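Local coordinates for type III CBASS phage resistance system CD-NTase-associated protein Cap8 (PDB 6P8P) that is a HORMA domain protein of a type III CBASS system that probably regulates a cGAS-like nucleotidyltransferase in defence against bacteriophage, at residues V5-R10 and D85-L91; Q54-P60 and I72-D77. The protein carries 2 engineered substitutions. All blocks are in the same frame, centred on the assembly; numbering follows the deposited sequence.

Overall arrangement
Contact 1 lies at the surface and contact 2 is partly buried, yet both hold to the same sheet: strands 4-10 and 69-75 are neighbours in it, and F9 of strand 4-10 probably bonds through its backbone O and N to L75 N and Y73 O of strand 69-75. Their centres are 11 Å apart. In contact 1 loop 85-91 crosses strand 4-10, one of the two outermost strands within the chain, and pairs with it at one point; R7 donates to loop carbonyls and E88 accepts from a strand amide. In contact 2 the turn after helix 44-52 leans on strand 69-75 through prolines, two aromatic rings and an amide, with water filling the polar margins. T8 and A86 both pack on L75, linking the contacts.

Contact 1 of 2, residues V5-R10 and D85-L91; sequences VSRTFR and DANEEVL
T8 and N87 form a single antiparallel hydrogen-bonded pair, T8 N giving to N87 O (2.9 Å) and N87 N to T8 O (2.8 Å), while the end-to-end directions of 5-10 and 85-91 differ by 126°. Beyond this bridge the loop is held mainly by side chains. R7, bent at chi2 (-69°), turns its guanidinium alongside the loop and feeds two carbonyls at its edge, both in its plane: NE reaches E89 O (2.7 Å) almost straight, and NH2 reaches V90 O at 3.2 Å. NH1 turns back to S6 O of its own strand, approaching from above that carbonyl's plane, so three bonds fix the rotation of the group. Over one guanidinium face sits L91 CD2, 3.6 Å from R7 CZ; the same methyl also meets V5 CG2. N87 OD1 accepts from E89 N, an Asx turn that shapes the loop just where R7 donates to its carbonyls.

At the other end E88 crosses F9. Its CG rests over the ring face, 3.9 Å from the F9 centroid, and the extended chain carries the carboxylate on, stacked within 15° of the ring plane. From there E88 OE2 takes the R10 backbone N at 2.9 Å, nearly along its own C-O axis, and it also forms a salt bridge with R15. R10 lays its CG against the A86 methyl, while its guanidinium turns to A80 O of helix 77-82.

Strand 4-10 is thus flanked by strand 69-75 on one side and, at T8, by this loop: an edge strand of the HORMA domain's sheet to which a connecting segment adds one isolated beta bridge, secured by an arginine that binds successive backbone carbonyls.

Contact 2 of 2, residues Q54-P60 and I72-D77; sequences QAPKSAP and IYCLFD
The side chain of Q54 lies flat across the ring of F76, its amide plane within 9° of the ring plane and the two side chains running in opposite directions. CG sits over the middle of the ring, 3.6 Å from the F76 centroid, and CD follows over CG of the phenylalanine. Q54 NE2 then makes a weak bond to D77 OD2 (3.4 Å), the carboxylate turned 48° from the amide; one water joins Q54 OE1, D77 OD2 and K57 NZ. The extended chain of K57, with CG anti to the backbone N (chi1 -179°), carries its ammonium to that water, while K57 CB touches the edge of F76 at CE2 (3.9 Å).

A second contact over a ring face lies at the other end. P60 and Y73 point the same way, side by side, with P60 CB in a CH-pi contact 3.9 Å from the Y73 centroid, offset toward the rim, and P60 CD near the hydroxyl. A water links Y73 OH to S58 O.

Between the two rings the backbones meet. C74 N bonds P56 O at 3.1 Å, coming from above the carbonyl plane, and a water donates to both K57 O and C74 O. P56 CB packs against C74 SG (4.1 Å).

Q54, with positive phi, is the C-prime residue of the Schellman motif that ends helix 44-52, and the following turn leads into strand 61-64. On one flank strand 69-75 meets this turn and, from I72, strand 61-64; on the other it pairs with strand 4-10, while I72 and C74 face helix 17-29 and P56 reaches P105 of strand 101-106.

Contact 1 of 2, residues V5-R10 and D85-L91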
loop_
_atom_site.group_PDB
_atom_site.type_symbol
_atom_site.label_atom_id
_atom_site.label_comp_id
_atom_site.label_asym_id
_atom_site.label_seq_id
_atom_site.Cartn_x
_atom_site.Cartn_y
_atom_site.Cartn_z
ATOM N N VAL A 5 -25.456 9.394 0.945
ATOM C CA VAL A 5 -25.214 9.970 -0.371
ATOM C C VAL A 5 -24.080 9.175 -0.994
ATOM O O VAL A 5 -23.297 8.528 -0.301
ATOM C CB VAL A 5 -24.857 11.461 -0.320
ATOM C CG1 VAL A 5 -25.908 12.206 0.475
ATOM C CG2 VAL A 5 -23.505 11.658 0.284
ATOM N N SER A 6 -24.003 9.217 -2.313
ATOM C CA SER A 6 -22.956 8.458 -2.993
ATOM C C SER A 6 -22.204 9.350 -3.967
ATOM O O SER A 6 -22.718 10.369 -4.454
ATOM C CB SER A 6 -23.519 7.233 -3.709
ATOM O OG SER A 6 -23.908 7.533 -5.018
ATOM N N ARG A 7 -20.962 8.964 -4.226
ATOM C CA ARG A 7 -20.114 9.647 -5.187
ATOM C C ARG A 7 -19.392 8.563 -5.975
ATOM O O ARG A 7 -19.291 7.416 -5.532
ATOM C CB ARG A 7 -19.156 10.595 -4.488
ATOM C CG ARG A 7 -19.808 11.823 -3.822
ATOM C CD ARG A 7 -20.365 12.783 -4.846
ATOM N NE ARG A 7 -20.838 14.049 -4.282
ATOM C CZ ARG A 7 -22.056 14.243 -3.792
ATOM N NH1 ARG A 7 -22.930 13.250 -3.750
ATOM N NH2 ARG A 7 -22.389 15.440 -3.320
ATOM N N THR A 8 -18.954 8.923 -7.177
ATOM C CA THR A 8 -18.302 7.991 -8.083
ATOM C C THR A 8 -17.156 8.735 -8.746
ATOM O O THR A 8 -17.376 9.685 -9.500
ATOM C CB THR A 8 -19.268 7.421 -9.121
ATOM O OG1 THR A 8 -20.300 6.685 -8.453
ATOM C CG2 THR A 8 -18.534 6.513 -10.060
ATOM N N PHE A 9 -15.941 8.295 -8.466
ATOM C CA PHE A 9 -14.748 8.942 -8.990
ATOM C C PHE A 9 -14.150 8.172 -10.153
ATOM O O PHE A 9 -14.069 6.942 -10.121
ATOM C CB PHE A 9 -13.692 9.075 -7.892
ATOM C CG PHE A 9 -13.887 10.265 -7.036
ATOM C CD1 PHE A 9 -14.906 10.291 -6.080
ATOM C CD2 PHE A 9 -13.129 11.392 -7.218
ATOM C CE1 PHE A 9 -15.100 11.412 -5.306
ATOM C CE2 PHE A 9 -13.330 12.527 -6.449
ATOM C CZ PHE A 9 -14.308 12.533 -5.495
ATOM N N ARG A 10 -13.684 8.915 -11.153
ATOM C CA ARG A 10 -12.960 8.342 -12.289
ATOM C C ARG A 10 -11.540 7.961 -11.866
ATOM O O ARG A 10 -10.735 8.823 -11.492
ATOM C CB ARG A 10 -12.928 9.341 -13.440
ATOM C CG ARG A 10 -14.337 9.858 -13.810
ATOM C CD ARG A 10 -14.260 11.097 -14.705
ATOM N NE ARG A 10 -13.730 10.781 -16.022
ATOM C CZ ARG A 10 -13.460 11.691 -16.951
ATOM N NH1 ARG A 10 -13.645 12.968 -16.681
ATOM N NH2 ARG A 10 -12.986 11.325 -18.133
ATOM N N ASP A 85 -20.740 8.041 -15.874
ATOM C CA ASP A 85 -21.312 7.663 -14.587
ATOM C C ASP A 85 -20.645 8.375 -13.419
ATOM O O ASP A 85 -21.014 8.130 -12.267
ATOM C CB ASP A 85 -21.223 6.142 -14.380
ATOM C CG ASP A 85 -21.995 5.362 -15.433
ATOM O OD1 ASP A 85 -22.983 5.906 -15.977
ATOM O OD2 ASP A 85 -21.613 4.207 -15.721
ATOM N N ALA A 86 -19.698 9.264 -13.686
ATOM C CA ALA A 86 -18.985 9.923 -12.603
ATOM C C ALA A 86 -19.866 10.919 -11.853
ATOM O O ALA A 86 -20.767 11.553 -12.408
ATOM C CB ALA A 86 -17.758 10.653 -13.144
ATOM N N ASN A 87 -19.587 11.058 -10.569
ATOM C CA ASN A 87 -20.234 12.073 -9.742
ATOM C C ASN A 87 -19.202 12.470 -8.690
ATOM O O ASN A 87 -19.046 11.770 -7.689
ATOM C CB ASN A 87 -21.517 11.579 -9.092
ATOM C CG ASN A 87 -22.141 12.614 -8.178
ATOM O OD1 ASN A 87 -21.692 13.761 -8.123
ATOM N ND2 ASN A 87 -23.165 12.213 -7.436
ATOM N N GLU A 88 -18.513 13.581 -8.932
ATOM C CA GLU A 88 -17.474 14.083 -8.049
ATOM C C GLU A 88 -17.874 15.400 -7.403
ATOM O O GLU A 88 -17.005 16.163 -6.981
ATOM C CB GLU A 88 -16.174 14.202 -8.853
ATOM C CG GLU A 88 -15.780 12.842 -9.476
ATOM C CD GLU A 88 -14.483 12.863 -10.283
ATOM O OE1 GLU A 88 -13.878 13.950 -10.442
ATOM O OE2 GLU A 88 -14.089 11.778 -10.775
ATOM N N GLU A 89 -19.178 15.661 -7.288
ATOM C CA GLU A 89 -19.645 16.912 -6.715
ATOM C C GLU A 89 -19.152 17.060 -5.282
ATOM O O GLU A 89 -19.033 16.085 -4.535
ATOM C CB GLU A 89 -21.184 16.969 -6.725
ATOM C CG GLU A 89 -21.800 17.236 -8.074
ATOM C CD GLU A 89 -23.318 17.060 -8.077
ATOM O OE1 GLU A 89 -23.852 16.596 -9.108
ATOM O OE2 GLU A 89 -23.965 17.377 -7.045
ATOM N N VAL A 90 -18.923 18.306 -4.881
ATOM C CA VAL A 90 -18.631 18.597 -3.484
ATOM C C VAL A 90 -19.790 18.158 -2.603
ATOM O O VAL A 90 -20.961 18.241 -2.980
ATOM C CB VAL A 90 -18.334 20.094 -3.302
ATOM C CG1 VAL A 90 -18.106 20.435 -1.846
ATOM C CG2 VAL A 90 -17.128 20.497 -4.141
ATOM N N LEU A 91 -19.457 17.693 -1.413
ATOM C CA LEU A 91 -20.452 17.225 -0.463
ATOM C C LEU A 91 -21.007 18.408 0.319
ATOM O O LEU A 91 -20.253 19.298 0.734
ATOM C CB LEU A 91 -19.820 16.203 0.498
ATOM C CG LEU A 91 -19.483 14.865 -0.159
ATOM C CD1 LEU A 91 -18.571 14.054 0.763
ATOM C CD2 LEU A 91 -20.702 14.046 -0.493
#

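Contact 2 of 2, residues Q54-P60 and I72-D77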
loop_
_atom_site.group_PDB
_atom_site.type_symbol
_atom_site.label_atom_id
_atom_site.label_comp_id
_atom_site.label_asym_id
_atom_site.label_seq_id
_atom_site.Cartn_x
_atom_site.Cartn_y
_atom_site.Cartn_z
ATOM N N GLN A 54 -8.980 -2.379 -7.997
ATOM C CA GLN A 54 -10.391 -2.098 -8.341
ATOM C C GLN A 54 -11.350 -2.534 -7.248
ATOM O O GLN A 54 -12.545 -2.789 -7.499
ATOM C CB GLN A 54 -10.799 -2.728 -9.680
ATOM C CG GLN A 54 -9.929 -2.286 -10.839
ATOM C CD GLN A 54 -10.523 -2.576 -12.200
ATOM O OE1 GLN A 54 -11.610 -3.137 -12.322
ATOM N NE2 GLN A 54 -9.819 -2.172 -13.221
ATOM N N ALA A 55 -10.869 -2.542 -6.009
ATOM C CA ALA A 55 -11.743 -2.930 -4.912
ATOM C C ALA A 55 -12.978 -2.049 -4.819
ATOM O O ALA A 55 -14.049 -2.588 -4.491
ATOM C CB ALA A 55 -10.984 -2.928 -3.585
ATOM N N PRO A 56 -12.919 -0.724 -5.063
ATOM C CA PRO A 56 -14.141 0.081 -4.932
ATOM C C PRO A 56 -15.014 0.129 -6.186
ATOM O O PRO A 56 -15.866 1.014 -6.300
ATOM C CB PRO A 56 -13.620 1.479 -4.579
ATOM C CG PRO A 56 -12.121 1.337 -4.333
ATOM C CD PRO A 56 -11.696 0.107 -5.120
ATOM N N LYS A 57 -14.823 -0.789 -7.131
ATOM C CA LYS A 57 -15.659 -0.761 -8.322
ATOM C C LYS A 57 -17.105 -1.116 -7.982
ATOM O O LYS A 57 -18.048 -0.479 -8.481
ATOM C CB LYS A 57 -15.117 -1.722 -9.381
ATOM C CG LYS A 57 -15.946 -1.715 -10.673
ATOM C CD LYS A 57 -15.456 -2.723 -11.696
ATOM C CE LYS A 57 -16.478 -2.838 -12.835
ATOM N NZ LYS A 57 -15.993 -3.618 -14.001
ATOM N N SER A 58 -17.300 -2.177 -7.193
ATOM C CA SER A 58 -18.636 -2.679 -6.901
ATOM C C SER A 58 -18.968 -2.693 -5.418
ATOM O O SER A 58 -20.061 -3.126 -5.049
ATOM C CB SER A 58 -18.825 -4.087 -7.478
ATOM O OG SER A 58 -18.667 -4.049 -8.882
ATOM N N ALA A 59 -18.063 -2.235 -4.562
ATOM C CA ALA A 59 -18.241 -2.186 -3.140
ATOM C C ALA A 59 -17.687 -0.813 -2.761
ATOM O O ALA A 59 -16.532 -0.523 -3.070
ATOM C CB ALA A 59 -17.503 -3.285 -2.394
ATOM N N PRO A 60 -18.450 0.027 -2.072
ATOM C CA PRO A 60 -17.992 1.414 -1.863
ATOM C C PRO A 60 -17.003 1.568 -0.711
ATOM O O PRO A 60 -16.988 0.805 0.246
ATOM C CB PRO A 60 -19.295 2.176 -1.578
ATOM C CG PRO A 60 -20.196 1.120 -0.935
ATOM C CD PRO A 60 -19.847 -0.184 -1.623
ATOM N N ILE A 72 -18.489 5.879 -1.638
ATOM C CA ILE A 72 -17.674 6.327 -2.763
ATOM C C ILE A 72 -17.290 5.130 -3.606
ATOM O O ILE A 72 -16.605 4.224 -3.126
ATOM C CB ILE A 72 -16.417 7.088 -2.308
ATOM C CG1 ILE A 72 -16.802 8.227 -1.381
ATOM C CG2 ILE A 72 -15.664 7.599 -3.519
ATOM C CD1 ILE A 72 -15.690 8.829 -0.604
ATOM N N TYR A 73 -17.701 5.150 -4.863
ATOM C CA TYR A 73 -17.320 4.164 -5.851
ATOM C C TYR A 73 -16.252 4.735 -6.771
ATOM O O TYR A 73 -16.089 5.943 -6.900
ATOM C CB TYR A 73 -18.508 3.737 -6.693
ATOM C CG TYR A 73 -19.551 2.950 -5.933
ATOM C CD1 TYR A 73 -20.603 3.586 -5.295
ATOM C CD2 TYR A 73 -19.471 1.564 -5.856
ATOM C CE1 TYR A 73 -21.570 2.842 -4.601
ATOM C CE2 TYR A 73 -20.418 0.824 -5.189
ATOM C CZ TYR A 73 -21.454 1.466 -4.552
ATOM O OH TYR A 73 -22.393 0.701 -3.895
ATOM N N CYS A 74 -15.520 3.846 -7.413
ATOM C CA CYS A 74 -14.551 4.234 -8.425
ATOM C C CYS A 74 -14.894 3.579 -9.750
ATOM O O CYS A 74 -15.323 2.431 -9.767
ATOM C CB CYS A 74 -13.118 3.802 -8.038
ATOM S SG CYS A 74 -12.449 4.761 -6.659
ATOM N N LEU A 75 -14.676 4.310 -10.839
ATOM C CA LEU A 75 -14.825 3.832 -12.204
ATOM C C LEU A 75 -13.457 3.523 -12.796
ATOM O O LEU A 75 -12.487 4.244 -12.540
ATOM C CB LEU A 75 -15.511 4.894 -13.053
ATOM C CG LEU A 75 -16.921 5.285 -12.648
ATOM C CD1 LEU A 75 -17.289 6.543 -13.400
ATOM C CD2 LEU A 75 -17.874 4.156 -12.947
ATOM N N PHE A 76 -13.392 2.486 -13.635
ATOM C CA PHE A 76 -12.147 2.049 -14.224
ATOM C C PHE A 76 -12.334 1.831 -15.718
ATOM O O PHE A 76 -13.459 1.755 -16.226
ATOM C CB PHE A 76 -11.649 0.756 -13.543
ATOM C CG PHE A 76 -11.393 0.936 -12.084
ATOM C CD1 PHE A 76 -10.173 1.414 -11.635
ATOM C CD2 PHE A 76 -12.372 0.647 -11.165
ATOM C CE1 PHE A 76 -9.958 1.623 -10.280
ATOM C CE2 PHE A 76 -12.155 0.834 -9.809
ATOM C CZ PHE A 76 -10.927 1.332 -9.368
ATOM N N ASP A 77 -11.202 1.789 -16.410
ATOM C CA ASP A 77 -11.128 1.388 -17.821
ATOM C C ASP A 77 -12.029 2.319 -18.625
ATOM O O ASP A 77 -11.959 3.541 -18.426
ATOM C CB ASP A 77 -11.469 -0.094 -17.904
ATOM C CG ASP A 77 -10.609 -0.934 -16.990
ATOM O OD1 ASP A 77 -9.390 -0.658 -16.932
ATOM O OD2 ASP A 77 -11.146 -1.853 -16.328
HETATM O O HOH W 1 -13.051 -3.079 -14.747
HETATM O O HOH W 2 -17.871 1.654 -10.146
HETATM O O HOH W 3 -14.802 -1.260 -15.477
HETATM O O HOH W 4 -22.789 -2.120 -4.570
#